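Local coordinates for protein alpha-1,3-glucanase (Paenibacillus glycanilyticus, PDB 6K0P) that probably hydrolyses the alpha-1,3-glucosidic linkages of alpha-1,3-glucan, as a bacterial family 87 glycoside hydrolase, and binds the disaccharide nigerose, at residues T34-N39 with D44-A49; Q250-V255 with N279-P284; F257-A262 with S266-L271; P411-S416 with T432-A437; E458-G463 with V526-G531. The protein carries 1 engineered substitution. All coordinates share one frame; numbering follows the deposited sequence.

Overall arrangement
Followed from the N terminus, contact 1 closes the four-residue loop 40-43, in the connection between strands 34-35 and 55-57 of the N-terminal beta domain, near the bound calcium ion. The other four contacts lie in the following domain, whose coils form a beta-helix. Contact 2 joins two of its loops beside a glycan site, and contact 3, lying between its two segments in sequence, packs two strands inside the coil. Further on, contact 4 joins strands 409-416 and 432-435 across the interior; then contact 5 spans 62 intervening residues to bring two glycan-binding residues together. No loops cross. Contacts 4 and 5 touch where Pro411 packs on Phe462 and Gly463, while contacts 3 and 5 lie on opposite sides of the chain's centre.

Contact 1: T34-N39 with D44-A49; sequences TKLTPN and DYAGEA
Asn39 meets Asp44 at a carboxylate oxygen that three N-H groups share. Asp44 OD1 takes the amide of Asn39 at 3.0 Å from ND2, a fairly straight bond (160°) that lies in the plane of the amide but descends on the carboxylate from above, the two flat groups being 72° apart. On its anti side Asp44 OD1 also receives the backbone N of Ala46 at 2.8 Å. A straighter bond, 3.2 Å long, joins Asp44 OD1 to Gly47 N. Tyr45 offers its CB to Leu36 CD1, while its ring turns away to stack on Tyr166 and its hydroxyl bonds to that of Tyr109. The methyl CB of Ala46 lies 3.4 Å from Thr37 O and 4.0 Å from Leu36 CD1. Leu36 gets there because CG stands anti to its carbonyl carbon (chi1 -59°), which sends CD1 over the peptide between Tyr45 and Ala46. Gly47 CA approaches Asn39 O in a CA-H...O contact of 3.3 Å; Asn39 OD1 accepts from Lys41 N. The type I turn begun at Ala46 closes at Ala49, whose N bonds to Ala46 O at 3.0 Å. The arrangement is an Asx turn and Asx motif whose acceptor oxygen is also bonded by Asn39, set in a loop of the N-terminal beta domain close to its calcium site.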
# COMPACT_ATOMS: atom_id res chain seq x y z
N THR A 34 -25.08 1.27 12.29
CA THR A 34 -24.36 0.69 13.42
C THR A 34 -22.86 0.94 13.26
O THR A 34 -22.22 0.37 12.37
CB THR A 34 -24.66 -0.81 13.48
OG1 THR A 34 -26.07 -1.00 13.68
CG2 THR A 34 -23.90 -1.46 14.62
N LYS A 35 -22.30 1.76 14.15
CA LYS A 35 -20.88 2.10 14.11
C LYS A 35 -20.09 1.03 14.87
O LYS A 35 -20.36 0.76 16.04
CB LYS A 35 -20.67 3.47 14.75
CG LYS A 35 -19.27 4.03 14.61
CD LYS A 35 -19.22 5.52 14.98
CE LYS A 35 -20.26 6.36 14.20
NZ LYS A 35 -20.00 7.83 14.38
N LEU A 36 -19.12 0.40 14.19
CA LEU A 36 -18.38 -0.69 14.79
C LEU A 36 -17.35 -0.18 15.79
O LEU A 36 -16.65 0.80 15.52
CB LEU A 36 -17.64 -1.48 13.71
CG LEU A 36 -18.48 -2.12 12.59
CD1 LEU A 36 -17.58 -2.96 11.68
CD2 LEU A 36 -19.61 -2.96 13.20
N THR A 37 -17.26 -0.84 16.94
CA THR A 37 -16.17 -0.57 17.86
C THR A 37 -14.86 -1.09 17.27
O THR A 37 -14.83 -2.19 16.70
CB THR A 37 -16.44 -1.28 19.19
OG1 THR A 37 -17.63 -0.73 19.77
CG2 THR A 37 -15.26 -1.10 20.15
N PRO A 38 -13.76 -0.34 17.38
CA PRO A 38 -12.51 -0.76 16.75
C PRO A 38 -11.88 -1.98 17.39
O PRO A 38 -11.98 -2.22 18.60
CB PRO A 38 -11.61 0.47 16.90
CG PRO A 38 -12.56 1.62 17.01
CD PRO A 38 -13.72 1.07 17.81
N ASN A 39 -11.22 -2.77 16.55
CA ASN A 39 -10.30 -3.81 17.00
C ASN A 39 -9.20 -3.95 15.95
O ASN A 39 -9.22 -3.28 14.91
CB ASN A 39 -11.04 -5.13 17.29
CG ASN A 39 -11.66 -5.74 16.04
OD1 ASN A 39 -10.98 -5.98 15.05
ND2 ASN A 39 -12.96 -5.99 16.09
N ASP A 44 -12.06 -9.49 10.18
CA ASP A 44 -13.13 -8.87 10.93
C ASP A 44 -13.50 -7.55 10.26
O ASP A 44 -12.62 -6.85 9.76
CB ASP A 44 -12.61 -8.59 12.35
CG ASP A 44 -13.67 -8.05 13.26
OD1 ASP A 44 -13.87 -6.83 13.32
OD2 ASP A 44 -14.31 -8.89 13.94
N TYR A 45 -14.80 -7.22 10.23
CA TYR A 45 -15.22 -6.01 9.53
C TYR A 45 -14.73 -4.72 10.19
O TYR A 45 -14.62 -3.70 9.51
CB TYR A 45 -16.75 -5.98 9.32
CG TYR A 45 -17.21 -7.06 8.37
CD1 TYR A 45 -16.94 -6.99 7.00
CD2 TYR A 45 -17.87 -8.18 8.85
CE1 TYR A 45 -17.34 -8.00 6.14
CE2 TYR A 45 -18.27 -9.20 7.99
CZ TYR A 45 -18.01 -9.10 6.64
OH TYR A 45 -18.41 -10.12 5.82
N ALA A 46 -14.44 -4.74 11.50
CA ALA A 46 -13.80 -3.57 12.10
C ALA A 46 -12.29 -3.64 11.91
O ALA A 46 -11.67 -2.67 11.44
CB ALA A 46 -14.13 -3.49 13.60
N GLY A 47 -11.70 -4.78 12.24
CA GLY A 47 -10.25 -4.91 12.19
C GLY A 47 -9.66 -4.62 10.82
O GLY A 47 -8.52 -4.15 10.73
N GLU A 48 -10.41 -4.88 9.76
CA GLU A 48 -9.92 -4.66 8.40
C GLU A 48 -10.31 -3.31 7.82
O GLU A 48 -9.92 -3.00 6.69
CB GLU A 48 -10.39 -5.78 7.46
CG GLU A 48 -9.77 -7.14 7.80
CD GLU A 48 -9.81 -8.11 6.64
OE1 GLU A 48 -10.28 -7.72 5.55
OE2 GLU A 48 -9.37 -9.27 6.82
N ALA A 49 -11.08 -2.51 8.54
CA ALA A 49 -11.52 -1.22 8.04
C ALA A 49 -10.44 -0.16 8.25
O ALA A 49 -9.61 -0.24 9.16
CB ALA A 49 -12.78 -0.78 8.78

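Contact 2: Q250-V255 with N279-P284; sequences QSNTDV and NRVDGP. With GLC (alpha-D-glucopyranose), chain B; SO4 (sulfate ion), chain H.
Asn252 ND2 touches Asn279 OD1, and Asp254 the ring of Pro284, where 250-255 meets 279-284. Just before them Ser251 binds a sulfate ion, probably from the crystallisation liquor, through its N (2.9 Å to O2) and OG. Next, Asn252 donates ND2 to Asn279 OD1 at 3.0 Å; the bond is nearly straight (162°) and lies in the donor's amide plane, but reaches the acceptor from above its carbonyl plane, with the two amides almost perpendicular (86°). Asn252 OD1 accepts from Ile278 N, while Asn279 OD1 also accepts from Asn124 and its ND2 donates to Arg280 O, which fixes the flip of both amides. The two loops leave successive coils of the beta-helix, and 279-284 carries part of a glycan pocket: Arg280 NH2 meets O5 of a glucose unit at 3.1 Å, and its NE is salt-bridged to Asp282 OD1, which also accepts the sugar's O6 at 2.7 Å. Finally Asp254, its CG swung opposite the backbone N (chi1 -170°), lays OD2 against Pro284 CB at 3.5 Å, while OD1 accepts from Gly285 N.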
# COMPACT_ATOMS: atom_id res chain seq x y z
N GLN A 250 -12.58 -13.42 -17.47
CA GLN A 250 -11.44 -14.26 -17.15
C GLN A 250 -10.90 -13.87 -15.78
O GLN A 250 -11.26 -12.83 -15.22
CB GLN A 250 -10.35 -14.11 -18.22
CG GLN A 250 -10.80 -14.54 -19.61
CD GLN A 250 -9.87 -14.07 -20.72
OE1 GLN A 250 -8.70 -13.74 -20.48
NE2 GLN A 250 -10.38 -14.03 -21.93
N SER A 251 -10.04 -14.72 -15.23
CA SER A 251 -9.42 -14.42 -13.95
C SER A 251 -7.91 -14.61 -14.04
O SER A 251 -7.42 -15.55 -14.68
CB SER A 251 -9.99 -15.26 -12.81
OG SER A 251 -9.61 -16.62 -12.93
N ASN A 252 -7.18 -13.69 -13.40
CA ASN A 252 -5.73 -13.81 -13.22
C ASN A 252 -4.97 -13.85 -14.55
O ASN A 252 -4.04 -14.63 -14.70
CB ASN A 252 -5.36 -15.04 -12.38
CG ASN A 252 -6.08 -15.09 -11.05
OD1 ASN A 252 -6.56 -14.08 -10.54
ND2 ASN A 252 -6.15 -16.28 -10.46
N THR A 253 -5.34 -13.00 -15.50
CA THR A 253 -4.65 -12.91 -16.79
C THR A 253 -3.50 -11.90 -16.68
O THR A 253 -3.72 -10.78 -16.21
CB THR A 253 -5.61 -12.43 -17.89
OG1 THR A 253 -6.91 -13.00 -17.69
CG2 THR A 253 -5.09 -12.85 -19.26
N ASP A 254 -2.31 -12.29 -17.13
CA ASP A 254 -1.11 -11.46 -17.05
C ASP A 254 -1.14 -10.50 -18.23
O ASP A 254 -0.77 -10.87 -19.35
CB ASP A 254 0.11 -12.37 -17.10
CG ASP A 254 1.42 -11.65 -16.79
OD1 ASP A 254 1.41 -10.54 -16.21
OD2 ASP A 254 2.49 -12.22 -17.14
N VAL A 255 -1.61 -9.28 -17.99
CA VAL A 255 -1.81 -8.30 -19.04
C VAL A 255 -1.22 -6.97 -18.59
O VAL A 255 -0.94 -6.77 -17.40
CB VAL A 255 -3.30 -8.15 -19.43
CG1 VAL A 255 -3.85 -9.50 -19.90
CG2 VAL A 255 -4.11 -7.61 -18.25
N ASN A 279 -6.79 -13.39 -6.93
CA ASN A 279 -5.91 -13.90 -5.90
C ASN A 279 -4.48 -13.65 -6.36
O ASN A 279 -4.23 -13.29 -7.51
CB ASN A 279 -6.15 -15.39 -5.60
CG ASN A 279 -5.99 -16.26 -6.82
OD1 ASN A 279 -6.95 -16.50 -7.56
ND2 ASN A 279 -4.77 -16.74 -7.06
N ARG A 280 -3.55 -13.85 -5.44
CA ARG A 280 -2.13 -13.68 -5.72
C ARG A 280 -1.61 -14.86 -6.52
O ARG A 280 -1.97 -16.01 -6.26
CB ARG A 280 -1.37 -13.57 -4.40
CG ARG A 280 0.12 -13.36 -4.53
CD ARG A 280 0.72 -13.12 -3.16
NE ARG A 280 2.17 -12.99 -3.23
CZ ARG A 280 2.92 -12.46 -2.27
NH1 ARG A 280 2.36 -12.02 -1.15
NH2 ARG A 280 4.24 -12.38 -2.41
N VAL A 281 -0.75 -14.56 -7.50
CA VAL A 281 0.02 -15.55 -8.23
C VAL A 281 1.44 -15.02 -8.31
O VAL A 281 1.65 -13.85 -8.64
CB VAL A 281 -0.54 -15.77 -9.65
CG1 VAL A 281 0.21 -16.90 -10.36
CG2 VAL A 281 -2.04 -16.08 -9.59
N ASP A 282 2.42 -15.86 -7.99
CA ASP A 282 3.81 -15.42 -7.93
C ASP A 282 4.51 -15.75 -9.24
O ASP A 282 4.68 -16.93 -9.59
CB ASP A 282 4.55 -16.04 -6.75
CG ASP A 282 4.01 -15.56 -5.41
OD1 ASP A 282 3.45 -14.45 -5.34
OD2 ASP A 282 4.16 -16.30 -4.42
N GLY A 283 4.93 -14.71 -9.95
CA GLY A 283 5.52 -14.83 -11.26
C GLY A 283 4.89 -13.82 -12.19
O GLY A 283 5.40 -12.71 -12.38
N PRO A 284 3.74 -14.17 -12.77
CA PRO A 284 2.98 -13.21 -13.57
C PRO A 284 2.26 -12.21 -12.67
O PRO A 284 2.24 -12.34 -11.45
CB PRO A 284 1.95 -14.11 -14.28
CG PRO A 284 1.72 -15.22 -13.31
CD PRO A 284 3.08 -15.48 -12.70
C1 GLC B . 7.24 -13.42 -4.36
C2 GLC B . 8.16 -13.80 -5.52
C3 GLC B . 8.34 -12.60 -6.42
C4 GLC B . 6.99 -12.05 -6.85
C5 GLC B . 6.19 -11.69 -5.64
C6 GLC B . 4.76 -11.27 -5.97
O1 GLC B . 7.97 -12.54 -3.58
O2 GLC B . 9.38 -14.28 -4.95
O3 GLC B . 8.96 -13.06 -7.61
O4 GLC B . 7.14 -10.90 -7.65
O5 GLC B . 6.08 -12.81 -4.82
O6 GLC B . 4.04 -12.20 -6.73
S SO4 H . -10.53 -18.03 -16.59
O1 SO4 H . -10.40 -18.35 -15.17
O2 SO4 H . -9.54 -17.04 -16.97
O3 SO4 H . -10.32 -19.28 -17.35
O4 SO4 H . -11.89 -17.54 -16.86

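Contact 3: F257-A262 with S266-L271; sequences FNISAA and STIRDL. With SO4 (sulfate ion), chain G.
Phe257, Ile259 and Ile268 meet in the interior of a parallel beta-helix, the fold of the pectate-lyase-like clan, where strands on different faces of the coil send apolar side chains inward. The two segments share no hydrogen bond; the packing is all carbon. Ile268 is the knot of the arrangement. Its CG1 branch lies opposite the carbonyl carbon (chi1 -58°) and runs on straight (chi2 174°), which pushes the CD1 methyl out as far as the chain allows, toward strand 256-259. Ile259 adopts nearly the same shape, and its own CD1 therefore comes out to face that methyl from the other strand. Phe257 holds its ring beside its backbone N (chi1 -66°), bringing CD2 up to the same point, where the ring is met obliquely. Around them Ile234 of a neighbouring strand touches both Phe257 and Leu271, while Ile288 lies against Ile259 and Ile268, continuing the apolar filling from coil to coil. Arg269 and Asp270 stay apart from this packing: Arg269 NH1 reaches Asp270 OD2 in a salt bridge at the corner of the chain, and Asp270 also bonds to Asn300 and Gln179. The contact comes down to one methyl, Ile268 CD1, at 4.0 Å from Phe257 CD2 and 4.3 Å from Ile259 CD1.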
# COMPACT_ATOMS: atom_id res chain seq x y z
N PHE A 257 1.75 -3.85 -19.72
CA PHE A 257 2.86 -3.44 -20.57
C PHE A 257 4.13 -4.16 -20.16
O PHE A 257 4.32 -4.52 -19.00
CB PHE A 257 3.09 -1.92 -20.51
CG PHE A 257 1.95 -1.13 -21.08
CD1 PHE A 257 1.79 -1.00 -22.45
CD2 PHE A 257 1.02 -0.54 -20.24
CE1 PHE A 257 0.73 -0.29 -22.97
CE2 PHE A 257 -0.04 0.18 -20.75
CZ PHE A 257 -0.19 0.31 -22.12
N ASN A 258 5.01 -4.37 -21.14
CA ASN A 258 6.33 -4.91 -20.89
C ASN A 258 7.31 -4.07 -21.71
O ASN A 258 7.21 -4.04 -22.95
CB ASN A 258 6.40 -6.40 -21.27
CG ASN A 258 7.72 -7.05 -20.87
OD1 ASN A 258 8.78 -6.44 -20.98
ND2 ASN A 258 7.65 -8.31 -20.42
N ILE A 259 8.21 -3.38 -21.03
CA ILE A 259 9.07 -2.37 -21.64
C ILE A 259 10.44 -3.00 -21.91
O ILE A 259 11.19 -3.28 -20.97
CB ILE A 259 9.20 -1.14 -20.74
CG1 ILE A 259 7.80 -0.63 -20.34
CG2 ILE A 259 10.01 -0.04 -21.45
CD1 ILE A 259 7.82 0.59 -19.41
N SER A 260 10.74 -3.24 -23.18
CA SER A 260 12.04 -3.75 -23.58
C SER A 260 13.10 -2.64 -23.52
O SER A 260 12.78 -1.46 -23.48
CB SER A 260 11.97 -4.32 -25.00
OG SER A 260 11.00 -5.36 -25.07
N ALA A 261 14.37 -3.06 -23.54
CA ALA A 261 15.46 -2.10 -23.38
C ALA A 261 15.41 -0.99 -24.43
O ALA A 261 15.71 0.17 -24.13
CB ALA A 261 16.81 -2.82 -23.42
N ALA A 262 15.03 -1.33 -25.66
CA ALA A 262 14.95 -0.32 -26.71
C ALA A 262 13.99 0.81 -26.36
O ALA A 262 14.13 1.91 -26.90
CB ALA A 262 14.52 -0.97 -28.03
N SER A 266 10.74 5.67 -21.92
CA SER A 266 9.32 5.78 -22.20
C SER A 266 8.57 6.45 -21.05
O SER A 266 9.06 6.57 -19.92
CB SER A 266 8.72 4.39 -22.43
OG SER A 266 9.20 3.81 -23.64
N THR A 267 7.35 6.89 -21.35
CA THR A 267 6.45 7.49 -20.38
C THR A 267 5.08 6.86 -20.54
O THR A 267 4.59 6.74 -21.66
CB THR A 267 6.34 9.00 -20.62
OG1 THR A 267 7.63 9.61 -20.47
CG2 THR A 267 5.36 9.63 -19.63
N ILE A 268 4.48 6.45 -19.43
CA ILE A 268 3.09 6.00 -19.41
C ILE A 268 2.36 6.89 -18.42
O ILE A 268 2.75 6.97 -17.25
CB ILE A 268 2.98 4.52 -18.98
CG1 ILE A 268 3.79 3.63 -19.92
CG2 ILE A 268 1.52 4.08 -18.94
CD1 ILE A 268 3.87 2.17 -19.49
N ARG A 269 1.30 7.56 -18.87
CA ARG A 269 0.67 8.53 -17.98
C ARG A 269 -0.82 8.70 -18.24
O ARG A 269 -1.32 8.49 -19.35
CB ARG A 269 1.36 9.90 -18.03
CG ARG A 269 1.24 10.62 -19.38
CD ARG A 269 1.94 11.97 -19.29
NE ARG A 269 2.16 12.65 -20.56
CZ ARG A 269 1.39 13.62 -21.03
NH1 ARG A 269 0.32 14.01 -20.34
NH2 ARG A 269 1.68 14.21 -22.19
N ASP A 270 -1.52 9.12 -17.17
CA ASP A 270 -2.87 9.70 -17.26
C ASP A 270 -3.92 8.66 -17.68
O ASP A 270 -4.72 8.89 -18.58
CB ASP A 270 -2.90 10.93 -18.18
CG ASP A 270 -1.91 12.00 -17.76
OD1 ASP A 270 -1.53 12.05 -16.56
OD2 ASP A 270 -1.51 12.80 -18.62
N LEU A 271 -3.92 7.52 -16.99
CA LEU A 271 -4.86 6.46 -17.33
C LEU A 271 -5.01 5.54 -16.13
O LEU A 271 -4.24 5.61 -15.17
CB LEU A 271 -4.39 5.70 -18.59
CG LEU A 271 -2.98 5.09 -18.60
CD1 LEU A 271 -2.89 3.80 -17.80
CD2 LEU A 271 -2.52 4.86 -20.05
S SO4 G . 15.37 -6.71 -23.82
O1 SO4 G . 14.63 -7.97 -23.80
O2 SO4 G . 14.77 -5.79 -22.85
O3 SO4 G . 16.76 -6.96 -23.45
O4 SO4 G . 15.33 -6.15 -25.17

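Contact 4: P411-S416 with T432-A437; sequences PGITIS and TVIDGA
Ile434 meets Ile413 and Ile415 in two apolar contacts that differ in manner. With Ile415 it is an approach of methyl to methyl, tip to tip, CD1 against CD1 at 3.8 Å. With Ile413 the side chains run antiparallel alongside, each pointing the other way, and the CD1 of Ile413 comes to rest at 3.9 Å from the branch methyl CG2 of Ile434. The bend in Ile434 explains the division of labour: chi2 is 74°, where the other two isoleucines run straight beyond CG1, which turns CD1 toward Ile415 and leaves CG2 to face Ile413. Hydrogen bonding plays no part across the contact, where Ile413 CA and Ile434 CA are 9.1 Å apart. Backbone bonds instead join neighbouring coils, from Ile413 to Ala464 and Trp466 and from Thr414 to Phe389 and Val391. Charge stays outside: Asp435 bonds to Asn481 and Gln400, just before the chain turns its corner at Gly436. In a parallel beta-helix such inward isoleucines stack from coil to coil, and here the contact lies among strands 389-392 and 465-469, which flank 409-416, and strand 475-485, whose Ile477 and Ile479 lie against Ile415.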
# COMPACT_ATOMS: atom_id res chain seq x y z
N PRO A 411 4.64 -4.64 10.46
CA PRO A 411 4.95 -3.25 10.83
C PRO A 411 4.45 -2.22 9.82
O PRO A 411 4.17 -2.52 8.65
CB PRO A 411 6.48 -3.23 10.84
CG PRO A 411 6.86 -4.61 11.17
CD PRO A 411 5.86 -5.47 10.47
N GLY A 412 4.39 -0.98 10.29
CA GLY A 412 4.34 0.14 9.37
C GLY A 412 5.59 0.22 8.51
O GLY A 412 5.50 0.45 7.30
N ILE A 413 6.77 0.06 9.13
CA ILE A 413 8.05 0.09 8.43
C ILE A 413 8.88 -1.10 8.88
O ILE A 413 9.16 -1.25 10.08
CB ILE A 413 8.83 1.40 8.67
CG1 ILE A 413 7.96 2.62 8.35
CG2 ILE A 413 10.11 1.40 7.84
CD1 ILE A 413 8.67 3.94 8.61
N THR A 414 9.28 -1.95 7.93
CA THR A 414 10.23 -3.03 8.17
C THR A 414 11.60 -2.58 7.69
O THR A 414 11.74 -2.13 6.55
CB THR A 414 9.81 -4.28 7.40
OG1 THR A 414 8.61 -4.81 7.97
CG2 THR A 414 10.91 -5.36 7.44
N ILE A 415 12.60 -2.70 8.56
CA ILE A 415 13.99 -2.41 8.23
C ILE A 415 14.75 -3.68 8.57
O ILE A 415 14.93 -4.00 9.75
CB ILE A 415 14.52 -1.21 9.05
CG1 ILE A 415 13.65 0.03 8.79
CG2 ILE A 415 15.98 -0.90 8.71
CD1 ILE A 415 13.94 1.22 9.71
N SER A 416 15.18 -4.42 7.55
CA SER A 416 15.60 -5.81 7.75
C SER A 416 16.87 -6.13 6.97
O SER A 416 16.97 -5.82 5.78
CB SER A 416 14.50 -6.77 7.29
OG SER A 416 14.99 -8.11 7.27
N THR A 432 20.66 4.55 5.47
CA THR A 432 19.28 4.37 5.05
C THR A 432 18.46 5.23 6.00
O THR A 432 18.54 5.05 7.22
CB THR A 432 18.90 2.90 5.17
OG1 THR A 432 19.72 2.12 4.28
CG2 THR A 432 17.42 2.69 4.84
N VAL A 433 17.73 6.19 5.45
CA VAL A 433 17.12 7.25 6.23
C VAL A 433 15.61 7.15 6.14
O VAL A 433 15.05 7.10 5.03
CB VAL A 433 17.59 8.64 5.77
CG1 VAL A 433 16.88 9.74 6.58
CG2 VAL A 433 19.10 8.77 5.88
N ILE A 434 14.95 7.13 7.29
CA ILE A 434 13.51 7.33 7.40
C ILE A 434 13.35 8.70 8.06
O ILE A 434 13.76 8.90 9.20
CB ILE A 434 12.84 6.22 8.22
CG1 ILE A 434 12.78 4.90 7.43
CG2 ILE A 434 11.42 6.65 8.62
CD1 ILE A 434 14.09 4.16 7.28
N ASP A 435 12.79 9.66 7.33
CA ASP A 435 12.75 11.05 7.79
C ASP A 435 11.36 11.62 7.56
O ASP A 435 11.00 11.96 6.43
CB ASP A 435 13.79 11.89 7.05
CG ASP A 435 13.69 13.38 7.38
OD1 ASP A 435 13.09 13.75 8.40
OD2 ASP A 435 14.21 14.18 6.58
N GLY A 436 10.59 11.76 8.64
CA GLY A 436 9.26 12.32 8.52
C GLY A 436 8.24 11.25 8.20
O GLY A 436 8.03 10.91 7.04
N ALA A 437 7.61 10.69 9.23
CA ALA A 437 6.65 9.62 8.99
C ALA A 437 5.60 9.65 10.08
O ALA A 437 5.90 9.90 11.25
CB ALA A 437 7.35 8.25 8.98

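Contact 5: E458-G463 with V526-G531; sequences EYQNFG and VRAEQG. With GLC (alpha-D-glucopyranose), chain C.
Gln460 and Glu529 face each other over a glucose unit of the bound glycan, and the glutamine side chain can be followed outward. Its CB points toward 526-531, with CG lying opposite the carbonyl carbon (chi1 -74°); the chain then stays extended. Gln460 CG passes 3.9 Å from Ala528 O, a plain packing contact. CD brings the flat amide up to the sugar, where its two ends are used separately. Gln460 OE1 accepts the sugar's O6 hydroxyl at 2.5 Å, a short bond. Gln460 NE2 donates to the ring oxygen O5 at 3.1 Å with a fairly straight geometry (157°), and it also gives to Thr448 O. Gln460 NE2 stands 3.6 Å from Glu529 OE2, too far to be a hydrogen bond, and the amide and carboxylate planes are turned 69° apart. Glu529, extended beyond CG, takes the sugar's O1 hydroxyl with OE1 at 2.6 Å, while Gln495 NE2 adds a further bond to this glucose. A ligand-binding wall of the beta-helix is thus assembled from two segments that share no hydrogen bond. The chemistry is consistent with the sugar bridging them: the amide binds O5 and O6 as a pair, donor to one and acceptor from the other, and the carboxylate binds O1.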
# COMPACT_ATOMS: atom_id res chain seq x y z
N GLU A 458 -0.38 -16.89 19.83
CA GLU A 458 0.35 -17.91 19.09
C GLU A 458 1.30 -17.34 18.05
O GLU A 458 1.99 -18.11 17.36
CB GLU A 458 -0.65 -18.83 18.39
CG GLU A 458 -1.55 -18.07 17.42
CD GLU A 458 -2.95 -17.80 17.99
OE1 GLU A 458 -3.08 -17.04 18.99
OE2 GLU A 458 -3.92 -18.34 17.41
N TYR A 459 1.36 -16.02 17.91
CA TYR A 459 2.13 -15.42 16.83
C TYR A 459 3.33 -14.66 17.39
O TYR A 459 3.44 -14.40 18.59
CB TYR A 459 1.27 -14.40 16.08
CG TYR A 459 -0.03 -14.92 15.52
CD1 TYR A 459 -0.04 -15.61 14.32
CD2 TYR A 459 -1.24 -14.66 16.16
CE1 TYR A 459 -1.24 -16.06 13.77
CE2 TYR A 459 -2.44 -15.11 15.62
CZ TYR A 459 -2.42 -15.81 14.43
OH TYR A 459 -3.61 -16.25 13.88
N GLN A 460 4.22 -14.30 16.47
CA GLN A 460 5.12 -13.19 16.74
C GLN A 460 4.35 -11.89 16.57
O GLN A 460 3.35 -11.83 15.85
CB GLN A 460 6.34 -13.25 15.83
CG GLN A 460 7.33 -14.35 16.24
CD GLN A 460 8.46 -14.50 15.26
OE1 GLN A 460 9.05 -13.50 14.83
NE2 GLN A 460 8.76 -15.73 14.86
N ASN A 461 4.79 -10.86 17.28
CA ASN A 461 4.02 -9.63 17.44
C ASN A 461 4.88 -8.46 17.00
O ASN A 461 6.00 -8.29 17.50
CB ASN A 461 3.60 -9.47 18.91
CG ASN A 461 2.96 -10.73 19.47
OD1 ASN A 461 3.39 -11.25 20.50
ND2 ASN A 461 1.95 -11.25 18.78
N PHE A 462 4.36 -7.66 16.07
CA PHE A 462 5.18 -6.69 15.36
C PHE A 462 4.87 -5.26 15.73
O PHE A 462 3.70 -4.87 15.82
CB PHE A 462 5.10 -6.96 13.85
CG PHE A 462 5.79 -8.22 13.50
CD1 PHE A 462 7.16 -8.22 13.28
CD2 PHE A 462 5.11 -9.43 13.55
CE1 PHE A 462 7.83 -9.41 13.05
CE2 PHE A 462 5.77 -10.62 13.32
CZ PHE A 462 7.14 -10.61 13.07
N GLY A 463 5.92 -4.48 15.99
CA GLY A 463 5.80 -3.07 16.29
C GLY A 463 5.58 -2.24 15.04
O GLY A 463 5.62 -2.74 13.91
N VAL A 526 13.69 -10.36 23.29
CA VAL A 526 14.60 -11.20 24.08
C VAL A 526 14.62 -12.63 23.56
O VAL A 526 15.69 -13.24 23.46
CB VAL A 526 14.18 -11.13 25.56
CG1 VAL A 526 15.01 -12.10 26.40
CG2 VAL A 526 14.32 -9.73 26.09
N ARG A 527 13.46 -13.19 23.25
CA ARG A 527 13.38 -14.55 22.72
C ARG A 527 12.11 -14.60 21.88
O ARG A 527 11.01 -14.77 22.41
CB ARG A 527 13.36 -15.58 23.85
CG ARG A 527 13.32 -17.02 23.34
CD ARG A 527 13.42 -18.04 24.48
NE ARG A 527 12.24 -18.10 25.34
CZ ARG A 527 12.17 -17.55 26.55
NH1 ARG A 527 13.20 -16.89 27.05
NH2 ARG A 527 11.05 -17.66 27.27
N ALA A 528 12.28 -14.41 20.56
CA ALA A 528 11.14 -14.36 19.66
C ALA A 528 10.41 -15.70 19.59
O ALA A 528 9.20 -15.74 19.36
CB ALA A 528 11.60 -13.93 18.27
N GLU A 529 11.15 -16.80 19.76
CA GLU A 529 10.65 -18.17 19.65
C GLU A 529 11.81 -19.06 20.08
O GLU A 529 12.92 -18.58 20.31
CB GLU A 529 10.22 -18.50 18.21
CG GLU A 529 11.33 -18.28 17.19
CD GLU A 529 10.87 -18.49 15.77
OE1 GLU A 529 11.61 -18.09 14.84
OE2 GLU A 529 9.78 -19.06 15.56
N GLN A 530 11.53 -20.36 20.18
CA GLN A 530 12.55 -21.31 20.63
C GLN A 530 13.81 -21.18 19.79
O GLN A 530 13.75 -21.12 18.56
CB GLN A 530 12.00 -22.74 20.55
CG GLN A 530 11.43 -23.10 19.19
CD GLN A 530 10.82 -24.49 19.14
OE1 GLN A 530 9.88 -24.74 18.37
NE2 GLN A 530 11.33 -25.40 19.95
N GLY A 531 14.96 -21.10 20.47
CA GLY A 531 16.24 -21.04 19.81
C GLY A 531 16.74 -19.65 19.51
O GLY A 531 17.89 -19.50 19.06
C1 GLC C . 10.43 -16.99 11.88
C2 GLC C . 10.41 -17.11 10.38
C3 GLC C . 11.39 -16.21 9.69
C4 GLC C . 11.21 -14.81 10.22
C5 GLC C . 11.47 -14.86 11.71
C6 GLC C . 11.27 -13.50 12.31
O1 GLC C . 11.51 -17.58 12.29
O2 GLC C . 10.60 -18.46 9.99
O3 GLC C . 10.91 -16.11 8.37
O4 GLC C . 12.10 -13.89 9.60
O5 GLC C . 10.53 -15.69 12.33
O6 GLC C . 11.34 -13.48 13.71